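Local coordinates for putative uncharacterized protein TTHB164 (Thermus thermophilus HB8, PDB 2ZOP) that probably serves as a subunit of the Cmr ribonucleoprotein complex, which takes part in CRISPR adaptive immunity against viruses and plasmids, at residues 48-51 against 52-56; 78-81 against 82-85; 88-91 against 92-96; 101-104 against 105-108. All coordinates share one frame; numbering follows the deposited sequence.

Contact 1: 48-51 against 52-56; sequences LAFV and DSRGK. With SO4 (sulfate ion), chain G.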
loop_
_atom_site.group_PDB
_atom_site.type_symbol
_atom_site.label_atom_id
_atom_site.label_comp_id
_atom_site.label_asym_id
_atom_site.label_seq_id
_atom_site.Cartn_x
_atom_site.Cartn_y
_atom_site.Cartn_z
ATOM N N LEU A 48 -3.140 -8.177 11.957
ATOM C CA LEU A 48 -3.180 -8.722 13.312
ATOM C C LEU A 48 -4.575 -8.686 13.925
ATOM O O LEU A 48 -4.976 -9.607 14.639
ATOM C CB LEU A 48 -2.195 -7.965 14.209
ATOM C CG LEU A 48 -0.728 -8.046 13.761
ATOM C CD1 LEU A 48 0.167 -7.272 14.729
ATOM C CD2 LEU A 48 -0.296 -9.503 13.714
ATOM N N ALA A 49 -5.318 -7.626 13.640
ATOM C CA ALA A 49 -6.667 -7.482 14.175
ATOM C C ALA A 49 -7.608 -8.517 13.561
ATOM O O ALA A 49 -8.549 -8.971 14.212
ATOM C CB ALA A 49 -7.190 -6.062 13.910
ATOM N N PHE A 50 -7.354 -8.873 12.305
ATOM C CA PHE A 50 -8.158 -9.867 11.614
ATOM C C PHE A 50 -7.922 -11.218 12.302
ATOM O O PHE A 50 -8.873 -11.928 12.629
ATOM C CB PHE A 50 -7.756 -9.964 10.135
ATOM C CG PHE A 50 -8.472 -11.055 9.390
ATOM C CD1 PHE A 50 -9.783 -10.877 8.961
ATOM C CD2 PHE A 50 -7.849 -12.280 9.155
ATOM C CE1 PHE A 50 -10.470 -11.902 8.312
ATOM C CE2 PHE A 50 -8.523 -13.313 8.507
ATOM C CZ PHE A 50 -9.844 -13.121 8.084
ATOM N N VAL A 51 -6.658 -11.564 12.536
ATOM C CA VAL A 51 -6.354 -12.827 13.192
ATOM C C VAL A 51 -6.972 -12.894 14.588
ATOM O O VAL A 51 -7.584 -13.887 14.950
ATOM C CB VAL A 51 -4.835 -13.059 13.331
ATOM C CG1 VAL A 51 -4.586 -14.414 13.998
ATOM C CG2 VAL A 51 -4.165 -13.012 11.965
ATOM N N ASP A 52 -6.816 -11.830 15.367
ATOM C CA ASP A 52 -7.357 -11.800 16.724
ATOM C C ASP A 52 -8.871 -11.888 16.797
ATOM O O ASP A 52 -9.418 -12.307 17.809
ATOM C CB ASP A 52 -6.918 -10.531 17.450
ATOM C CG ASP A 52 -7.628 -10.355 18.792
ATOM O OD1 ASP A 52 -7.535 -11.267 19.646
ATOM O OD2 ASP A 52 -8.281 -9.310 18.991
ATOM N N SER A 53 -9.556 -11.496 15.730
ATOM C CA SER A 53 -11.005 -11.532 15.760
ATOM C C SER A 53 -11.574 -12.806 15.169
ATOM O O SER A 53 -12.784 -12.932 15.024
ATOM C CB SER A 53 -11.592 -10.301 15.052
ATOM O OG SER A 53 -11.145 -10.210 13.713
ATOM N N ARG A 54 -10.710 -13.756 14.831
ATOM C CA ARG A 54 -11.192 -15.012 14.280
ATOM C C ARG A 54 -11.850 -15.826 15.397
ATOM O O ARG A 54 -11.425 -15.770 16.556
ATOM C CB ARG A 54 -10.047 -15.809 13.649
ATOM C CG ARG A 54 -9.477 -15.211 12.337
ATOM C CD ARG A 54 -10.584 -14.790 11.366
ATOM N NE ARG A 54 -10.977 -13.393 11.567
ATOM C CZ ARG A 54 -12.118 -12.867 11.137
ATOM N NH1 ARG A 54 -12.992 -13.621 10.478
ATOM N NH2 ARG A 54 -12.388 -11.587 11.369
ATOM N N GLY A 55 -12.897 -16.568 15.046
ATOM C CA GLY A 55 -13.597 -17.365 16.034
ATOM C C GLY A 55 -13.101 -18.790 16.135
ATOM O O GLY A 55 -13.311 -19.450 17.153
ATOM N N LYS A 56 -12.445 -19.284 15.089
ATOM C CA LYS A 56 -11.947 -20.652 15.126
ATOM C C LYS A 56 -10.588 -20.674 15.814
ATOM O O LYS A 56 -9.692 -19.879 15.492
ATOM C CB LYS A 56 -11.852 -21.234 13.714
ATOM C CG LYS A 56 -13.216 -21.547 13.075
ATOM C CD LYS A 56 -13.056 -22.272 11.739
ATOM C CE LYS A 56 -14.411 -22.650 11.125
ATOM N NZ LYS A 56 -15.190 -21.465 10.666
HETATM S S SO4 G . -13.378 -17.624 11.629
HETATM O O1 SO4 G . -12.978 -17.377 10.231
HETATM O O2 SO4 G . -12.256 -18.223 12.388
HETATM O O3 SO4 G . -13.739 -16.340 12.258
HETATM O O4 SO4 G . -14.529 -18.549 11.641
HETATM O O HOH W 1 -9.606 -7.687 16.277
#

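Contact 2: 78-81 against 82-85; sequences LAEA and AREA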
loop_
_atom_site.group_PDB
_atom_site.type_symbol
_atom_site.label_atom_id
_atom_site.label_comp_id
_atom_site.label_asym_id
_atom_site.label_seq_id
_atom_site.Cartn_x
_atom_site.Cartn_y
_atom_site.Cartn_z
ATOM N N LEU A 78 2.014 -8.650 20.895
ATOM C CA LEU A 78 2.550 -8.209 19.602
ATOM C C LEU A 78 1.670 -7.084 19.021
ATOM O O LEU A 78 2.172 -6.065 18.542
ATOM C CB LEU A 78 2.608 -9.395 18.623
ATOM C CG LEU A 78 2.861 -9.088 17.130
ATOM C CD1 LEU A 78 4.254 -8.475 16.934
ATOM C CD2 LEU A 78 2.730 -10.378 16.309
ATOM N N ALA A 79 0.352 -7.265 19.082
ATOM C CA ALA A 79 -0.576 -6.261 18.556
ATOM C C ALA A 79 -0.406 -4.913 19.262
ATOM O O ALA A 79 -0.441 -3.860 18.626
ATOM C CB ALA A 79 -2.027 -6.754 18.704
ATOM N N GLU A 80 -0.222 -4.945 20.576
ATOM C CA GLU A 80 -0.051 -3.708 21.333
ATOM C C GLU A 80 1.267 -3.038 20.941
ATOM O O GLU A 80 1.332 -1.823 20.754
ATOM C CB GLU A 80 -0.064 -3.997 22.841
ATOM C CG GLU A 80 0.017 -2.747 23.722
ATOM C CD GLU A 80 -1.068 -1.711 23.403
ATOM O OE1 GLU A 80 -2.207 -2.106 23.067
ATOM O OE2 GLU A 80 -0.784 -0.499 23.512
ATOM N N ALA A 81 2.314 -3.842 20.813
ATOM C CA ALA A 81 3.626 -3.333 20.435
ATOM C C ALA A 81 3.530 -2.646 19.076
ATOM O O ALA A 81 4.202 -1.647 18.826
ATOM C CB ALA A 81 4.647 -4.489 20.378
ATOM N N ALA A 82 2.689 -3.182 18.195
ATOM C CA ALA A 82 2.520 -2.596 16.864
ATOM C C ALA A 82 1.792 -1.253 16.944
ATOM O O ALA A 82 2.126 -0.316 16.225
ATOM C CB ALA A 82 1.748 -3.567 15.950
ATOM N N ARG A 83 0.799 -1.165 17.825
ATOM C CA ARG A 83 0.027 0.068 17.987
ATOM C C ARG A 83 0.831 1.185 18.633
ATOM O O ARG A 83 0.613 2.352 18.338
ATOM C CB ARG A 83 -1.214 -0.167 18.854
ATOM C CG ARG A 83 -2.161 -1.210 18.344
ATOM C CD ARG A 83 -3.445 -1.208 19.168
ATOM N NE ARG A 83 -4.179 -2.453 18.977
ATOM C CZ ARG A 83 -4.170 -3.465 19.835
ATOM N NH1 ARG A 83 -3.473 -3.381 20.963
ATOM N NH2 ARG A 83 -4.846 -4.570 19.555
ATOM N N GLU A 84 1.746 0.834 19.530
ATOM C CA GLU A 84 2.541 1.853 20.210
ATOM C C GLU A 84 3.768 2.306 19.426
ATOM O O GLU A 84 4.261 3.411 19.629
ATOM C CB GLU A 84 2.964 1.350 21.599
ATOM C CG GLU A 84 1.789 1.198 22.569
ATOM C CD GLU A 84 2.204 0.747 23.955
ATOM O OE1 GLU A 84 3.303 1.120 24.409
ATOM O OE2 GLU A 84 1.422 0.032 24.607
ATOM N N ALA A 85 4.242 1.460 18.516
ATOM C CA ALA A 85 5.430 1.764 17.721
ATOM C C ALA A 85 5.367 3.032 16.887
ATOM O O ALA A 85 4.358 3.321 16.244
ATOM C CB ALA A 85 5.750 0.599 16.818
#

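Contact 3: 88-91 against 92-96; sequences LQYL and RLTRE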
loop_
_atom_site.group_PDB
_atom_site.type_symbol
_atom_site.label_atom_id
_atom_site.label_comp_id
_atom_site.label_asym_id
_atom_site.label_seq_id
_atom_site.Cartn_x
_atom_site.Cartn_y
_atom_site.Cartn_z
ATOM N N LEU A 88 9.152 4.222 12.184
ATOM C CA LEU A 88 10.249 3.338 11.810
ATOM C C LEU A 88 10.136 1.985 12.482
ATOM O O LEU A 88 10.366 0.944 11.864
ATOM C CB LEU A 88 11.594 3.955 12.188
ATOM C CG LEU A 88 11.970 5.294 11.560
ATOM C CD1 LEU A 88 13.430 5.587 11.889
ATOM C CD2 LEU A 88 11.766 5.244 10.049
ATOM N N GLN A 89 9.803 2.005 13.761
ATOM C CA GLN A 89 9.673 0.772 14.507
ATOM C C GLN A 89 8.517 -0.051 13.937
ATOM O O GLN A 89 8.596 -1.280 13.874
ATOM C CB GLN A 89 9.433 1.084 15.988
ATOM C CG GLN A 89 10.592 1.803 16.690
ATOM C CD GLN A 89 10.953 3.150 16.056
ATOM O OE1 GLN A 89 10.081 3.975 15.763
ATOM N NE2 GLN A 89 12.251 3.378 15.855
ATOM N N TYR A 90 7.455 0.631 13.510
ATOM C CA TYR A 90 6.283 -0.041 12.951
ATOM C C TYR A 90 6.632 -0.702 11.627
ATOM O O TYR A 90 6.186 -1.811 11.340
ATOM C CB TYR A 90 5.146 0.961 12.735
ATOM C CG TYR A 90 3.847 0.344 12.258
ATOM C CD1 TYR A 90 2.998 -0.334 13.143
ATOM C CD2 TYR A 90 3.465 0.433 10.916
ATOM C CE1 TYR A 90 1.794 -0.908 12.694
ATOM C CE2 TYR A 90 2.274 -0.136 10.463
ATOM C CZ TYR A 90 1.444 -0.802 11.354
ATOM O OH TYR A 90 0.258 -1.327 10.889
ATOM N N LEU A 91 7.435 -0.018 10.816
ATOM C CA LEU A 91 7.821 -0.568 9.525
ATOM C C LEU A 91 8.780 -1.734 9.722
ATOM O O LEU A 91 8.721 -2.719 8.989
ATOM C CB LEU A 91 8.460 0.512 8.656
ATOM C CG LEU A 91 7.490 1.620 8.240
ATOM C CD1 LEU A 91 8.246 2.745 7.561
ATOM C CD2 LEU A 91 6.440 1.049 7.312
ATOM N N ARG A 92 9.659 -1.614 10.715
ATOM C CA ARG A 92 10.609 -2.674 11.029
ATOM C C ARG A 92 9.846 -3.888 11.553
ATOM O O ARG A 92 10.129 -5.027 11.172
ATOM C CB ARG A 92 11.608 -2.211 12.094
ATOM C CG ARG A 92 12.513 -3.335 12.598
ATOM C CD ARG A 92 13.764 -2.811 13.293
ATOM N NE ARG A 92 13.475 -2.090 14.531
ATOM C CZ ARG A 92 13.765 -0.807 14.730
ATOM N NH1 ARG A 92 14.347 -0.100 13.769
ATOM N NH2 ARG A 92 13.486 -0.234 15.893
ATOM N N LEU A 93 8.881 -3.645 12.435
ATOM C CA LEU A 93 8.091 -4.738 12.992
ATOM C C LEU A 93 7.346 -5.426 11.857
ATOM O O LEU A 93 7.224 -6.656 11.821
ATOM C CB LEU A 93 7.094 -4.213 14.021
ATOM C CG LEU A 93 6.252 -5.289 14.706
ATOM C CD1 LEU A 93 7.167 -6.269 15.433
ATOM C CD2 LEU A 93 5.264 -4.626 15.676
ATOM N N THR A 94 6.852 -4.620 10.923
ATOM C CA THR A 94 6.137 -5.149 9.775
ATOM C C THR A 94 7.037 -6.140 9.020
ATOM O O THR A 94 6.616 -7.250 8.701
ATOM C CB THR A 94 5.697 -4.006 8.828
ATOM O OG1 THR A 94 4.661 -3.230 9.460
ATOM C CG2 THR A 94 5.187 -4.568 7.497
ATOM N N ARG A 95 8.278 -5.742 8.748
ATOM C CA ARG A 95 9.214 -6.610 8.028
ATOM C C ARG A 95 9.444 -7.933 8.741
ATOM O O ARG A 95 9.490 -8.981 8.110
ATOM C CB ARG A 95 10.574 -5.931 7.851
ATOM C CG ARG A 95 10.583 -4.715 6.947
ATOM C CD ARG A 95 12.015 -4.405 6.514
ATOM N NE ARG A 95 12.903 -4.139 7.647
ATOM C CZ ARG A 95 13.120 -2.934 8.171
ATOM N NH1 ARG A 95 12.517 -1.865 7.670
ATOM N NH2 ARG A 95 13.948 -2.793 9.194
ATOM N N GLU A 96 9.613 -7.862 10.056
ATOM C CA GLU A 96 9.852 -9.039 10.893
ATOM C C GLU A 96 8.661 -9.992 10.909
ATOM O O GLU A 96 8.813 -11.194 10.721
ATOM C CB GLU A 96 10.201 -8.581 12.316
ATOM C CG GLU A 96 11.545 -7.868 12.381
ATOM C CD GLU A 96 11.823 -7.209 13.721
ATOM O OE1 GLU A 96 12.965 -6.737 13.926
ATOM O OE2 GLU A 96 10.907 -7.151 14.564
#

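Contact 4: 101-104 against 105-108; sequences AEWF and KRFA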
loop_
_atom_site.group_PDB
_atom_site.type_symbol
_atom_site.label_atom_id
_atom_site.label_comp_id
_atom_site.label_asym_id
_atom_site.label_seq_id
_atom_site.Cartn_x
_atom_site.Cartn_y
_atom_site.Cartn_z
ATOM N N ALA A 101 5.972 -14.795 9.129
ATOM C CA ALA A 101 4.752 -15.290 8.503
ATOM C C ALA A 101 5.063 -16.133 7.258
ATOM O O ALA A 101 4.483 -17.208 7.059
ATOM C CB ALA A 101 3.851 -14.117 8.131
ATOM N N GLU A 102 5.972 -15.652 6.414
ATOM C CA GLU A 102 6.329 -16.411 5.218
ATOM C C GLU A 102 6.854 -17.806 5.576
ATOM O O GLU A 102 6.600 -18.769 4.854
ATOM C CB GLU A 102 7.379 -15.659 4.392
ATOM C CG GLU A 102 6.856 -14.395 3.729
ATOM C CD GLU A 102 5.803 -14.684 2.670
ATOM O OE1 GLU A 102 5.391 -13.736 1.967
ATOM O OE2 GLU A 102 5.384 -15.857 2.544
ATOM N N TRP A 103 7.588 -17.919 6.679
ATOM C CA TRP A 103 8.104 -19.226 7.083
ATOM C C TRP A 103 6.963 -20.142 7.511
ATOM O O TRP A 103 6.948 -21.319 7.168
ATOM C CB TRP A 103 9.139 -19.083 8.209
ATOM C CG TRP A 103 10.447 -18.548 7.710
ATOM C CD1 TRP A 103 11.069 -17.407 8.115
ATOM C CD2 TRP A 103 11.268 -19.109 6.671
ATOM N NE1 TRP A 103 12.224 -17.215 7.392
ATOM C CE2 TRP A 103 12.372 -18.242 6.499
ATOM C CE3 TRP A 103 11.178 -20.255 5.869
ATOM C CZ2 TRP A 103 13.382 -18.483 5.555
ATOM C CZ3 TRP A 103 12.182 -20.500 4.928
ATOM C CH2 TRP A 103 13.272 -19.612 4.781
ATOM N N PHE A 104 6.006 -19.604 8.259
ATOM C CA PHE A 104 4.853 -20.394 8.683
ATOM C C PHE A 104 4.150 -20.894 7.425
ATOM O O PHE A 104 3.746 -22.060 7.340
ATOM C CB PHE A 104 3.884 -19.531 9.494
ATOM C CG PHE A 104 4.191 -19.491 10.963
ATOM C CD1 PHE A 104 3.666 -20.456 11.824
ATOM C CD2 PHE A 104 5.005 -18.499 11.488
ATOM C CE1 PHE A 104 3.948 -20.431 13.181
ATOM C CE2 PHE A 104 5.296 -18.464 12.849
ATOM C CZ PHE A 104 4.765 -19.434 13.699
ATOM N N LYS A 105 4.008 -19.997 6.454
ATOM C CA LYS A 105 3.365 -20.332 5.189
ATOM C C LYS A 105 4.097 -21.458 4.467
ATOM O O LYS A 105 3.491 -22.446 4.048
ATOM C CB LYS A 105 3.305 -19.091 4.291
ATOM C CG LYS A 105 2.793 -19.372 2.882
ATOM C CD LYS A 105 2.499 -18.080 2.136
ATOM C CE LYS A 105 2.101 -18.360 0.693
ATOM N NZ LYS A 105 3.266 -18.904 -0.079
ATOM N N ARG A 106 5.405 -21.300 4.320
ATOM C CA ARG A 106 6.226 -22.297 3.645
ATOM C C ARG A 106 6.168 -23.669 4.314
ATOM O O ARG A 106 6.002 -24.681 3.638
ATOM C CB ARG A 106 7.674 -21.807 3.570
ATOM C CG ARG A 106 7.845 -20.646 2.596
ATOM C CD ARG A 106 9.125 -19.889 2.864
ATOM N NE ARG A 106 9.194 -18.654 2.090
ATOM C CZ ARG A 106 10.024 -17.656 2.362
ATOM N NH1 ARG A 106 10.856 -17.753 3.392
ATOM N NH2 ARG A 106 10.009 -16.554 1.619
ATOM N N PHE A 107 6.310 -23.708 5.636
ATOM C CA PHE A 107 6.256 -24.985 6.327
ATOM C C PHE A 107 4.854 -25.571 6.369
ATOM O O PHE A 107 4.698 -26.784 6.458
ATOM C CB PHE A 107 6.861 -24.865 7.731
ATOM C CG PHE A 107 8.363 -24.868 7.723
ATOM C CD1 PHE A 107 9.060 -26.001 7.308
ATOM C CD2 PHE A 107 9.081 -23.719 8.041
ATOM C CE1 PHE A 107 10.449 -25.989 7.199
ATOM C CE2 PHE A 107 10.474 -23.696 7.934
ATOM C CZ PHE A 107 11.156 -24.838 7.508
ATOM N N ALA A 108 3.832 -24.721 6.295
ATOM C CA ALA A 108 2.455 -25.220 6.281
ATOM C C ALA A 108 2.212 -25.921 4.941
ATOM O O ALA A 108 1.543 -26.957 4.883
ATOM C CB ALA A 108 1.453 -24.068 6.462
#

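Contact 1: 48-51 against 52-56
The carbonyl oxygen of Phe50 is gripped from both faces of its plane at the C-terminal end of helix 44-52, in this all-alpha Cmr5 protein. Arg54 NE reaches Phe50 O at 2.8 Å in a nearly straight bond, with the oxygen lying close to the guanidinium plane, while Ser53 N comes to the same oxygen from the opposite face at 3.2 Å. The last turn of a helix has carbonyls without the next turn's amides, and a returning arginine suits that place because it offers an N-H at NE for the carbonyl and a flat cation for the ring. Bends at chi2 and chi3 (-46° and 91°) fold the Arg54 chain back over the Phe50 ring. The guanidinium stacks there with its plane only 8° from that of the ring; Arg54 CZ lies 3.9 Å from the centroid of the Phe50 ring, a cation-pi contact joined by a CH-pi contact from Arg54 CD. Arg54 NH2 also bonds to Ser53 OG, so the cation is held at its rim as well as its face. The Phe50 ring packs in addition on Met31 and Leu38 and on Leu88 of a neighbouring subunit. Asp52 forms a salt bridge with Lys60. Beyond the turn, a sulfate ion, probably from the crystallisation liquor, sits before helix 57-69: Gly55 N donates to its O3 at 2.9 Å, and Lys56 N to its O2 at 2.9 Å.

Contact 2: 78-81 against 82-85
Ala79 CB rests on one face of the Arg83 guanidinium, 3.7 Å from Arg83 NH2, on the outer side of the last turns of helix 75-84. The inner side is the tight one: Leu78 and Ala82 are buried, and their small or branched apolar groups meet Leu93 of helix 87-111, with Leu78 also on Leu48 and Ala82 on Leu44. Alanine suits this side because its single methyl lets the helices come close. Ordinary helical bonds, such as Ala82 N to Leu78 O at 2.9 Å, tie the turns together. On the outer side, long charged chains lie at the surface. Glu80 has CG anti to its backbone nitrogen (chi1 -176°) and then bends at chi2, which carries its carboxylate between Arg83 and Glu84. Glu80 OE1 forms a salt bridge with Arg83 NH1 at 2.8 Å, although the hydrogen bond within it is weak (123° at the hydrogen). The other oxygen, Glu80 OE2, stands only 2.5 Å from Glu84 OE2, the two carboxylate planes 61° apart. Two oxygens that close suggest that one acid probably holds a proton, its ionisation perhaps shifted by the neighbouring carboxylate, while the arginine would favour a charged Glu80.

Contact 3: 88-91 against 92-96
The Tyr90 ring has Thr94 OG1 over one face, 4.0 Å above its plane and offset toward the rim, one turn further along helix 87-111, the long C-terminal helix of this all-alpha fold. The hydroxyl is turned chiefly to the backbone: Thr94 OG1 donates to Tyr90 O at 2.8 Å, while Thr94 N donates to that oxygen at 2.9 Å from the opposite face of the carbonyl plane. Threonine suits this place because its hydroxyl, lying beside its own backbone nitrogen (chi1 -70°), can satisfy itself on the preceding turn, and its methyl adds apolar surface. At the far end of the Tyr90 ring, OH bonds to Ser45 N, and the ring packs on Leu44 and Ala85. Among the other flat groups, the Arg92 guanidinium has Gln89 CA over one face, near its rim. A bend at chi3 (66°) turns the Arg92 chain back toward Gln89, where Arg92 NH2 lies 3.6 Å from Gln89 CG. One face of the Arg95 guanidinium is turned to Arg92 CA. The leucines sort by direction: Leu93 is buried within the chain against Leu44 and Tyr72, whereas Leu91 packs on Leu38 of a neighbouring subunit, where Arg95 also meets Lys34 of that subunit, joining the trimer. Within its own helix, Arg95 CG passes 3.4 Å from Leu91 O.

Contact 4: 101-104 against 105-108
Arg106 runs back along helix 87-111, the last helix of this all-alpha chain, toward Trp103 and Glu102 of the preceding turn. Its CB lies near Glu102 O and Trp103 O, and Arg106 CG comes within 3.2 Å of Glu102 O. Arg106 CD then passes the indole, 3.7 Å from Trp103 CE3, while Arg106 NE lies 3.8 Å from Glu102 O. The chain is extended from CG to NE, with CG beside the backbone nitrogen (chi1 -70°), and this sets the guanidinium with one face on Glu102 CB and its edge toward Trp103. Arg106 NH2 lies 3.9 Å from Glu102 CB. Arg106 NH1 is the tip that touches the indole of Trp103, 3.2 Å above its plane; the two planes stand at 81°, so the guanidinium points its edge at the face of the indole. Arg106 CZ stands over the six-membered ring, only 9° from its normal, a cation-pi contact for which a broad, electron-rich indole is well suited. Phe107 CE2 lies 4.1 Å from Trp103 CE3, and the Phe107 ring also meets Tyr13, while Trp103 covers Ala9 and Ala12 of helix 4-19. On the inner side, the apolar ring of Phe104 is buried among Tyr28, Leu62, Leu66 and Val69. Glu102 holds Arg40 in a salt bridge, and alongside it Lys105 keeps its CD 3.7 Å from Glu102 OE2.

How the contacts relate
Contact 2 touches both contact 1 and contact 3. Contacts 1 and 2 meet where Leu48 CD1 lies 4.0 Å from Leu78 CG. Contacts 2 and 3, with centres about 10 Å apart, meet across the turn between helices 75-84 and 87-111, where Ala82 CA lies 3.6 Å from Leu93 CD2. Contact 4 shares helix 87-111 with contact 3, their centres about 19 Å apart, and lies across the chain's centre from contacts 1 and 2. Contacts 1 and 3 do not touch within a chain, yet Phe50 of contact 1 packs on Leu88, a contact 3 residue, of a neighbouring subunit, so the two meet across the trimer interface. The sulfate belongs to contact 1, where His59 also binds it.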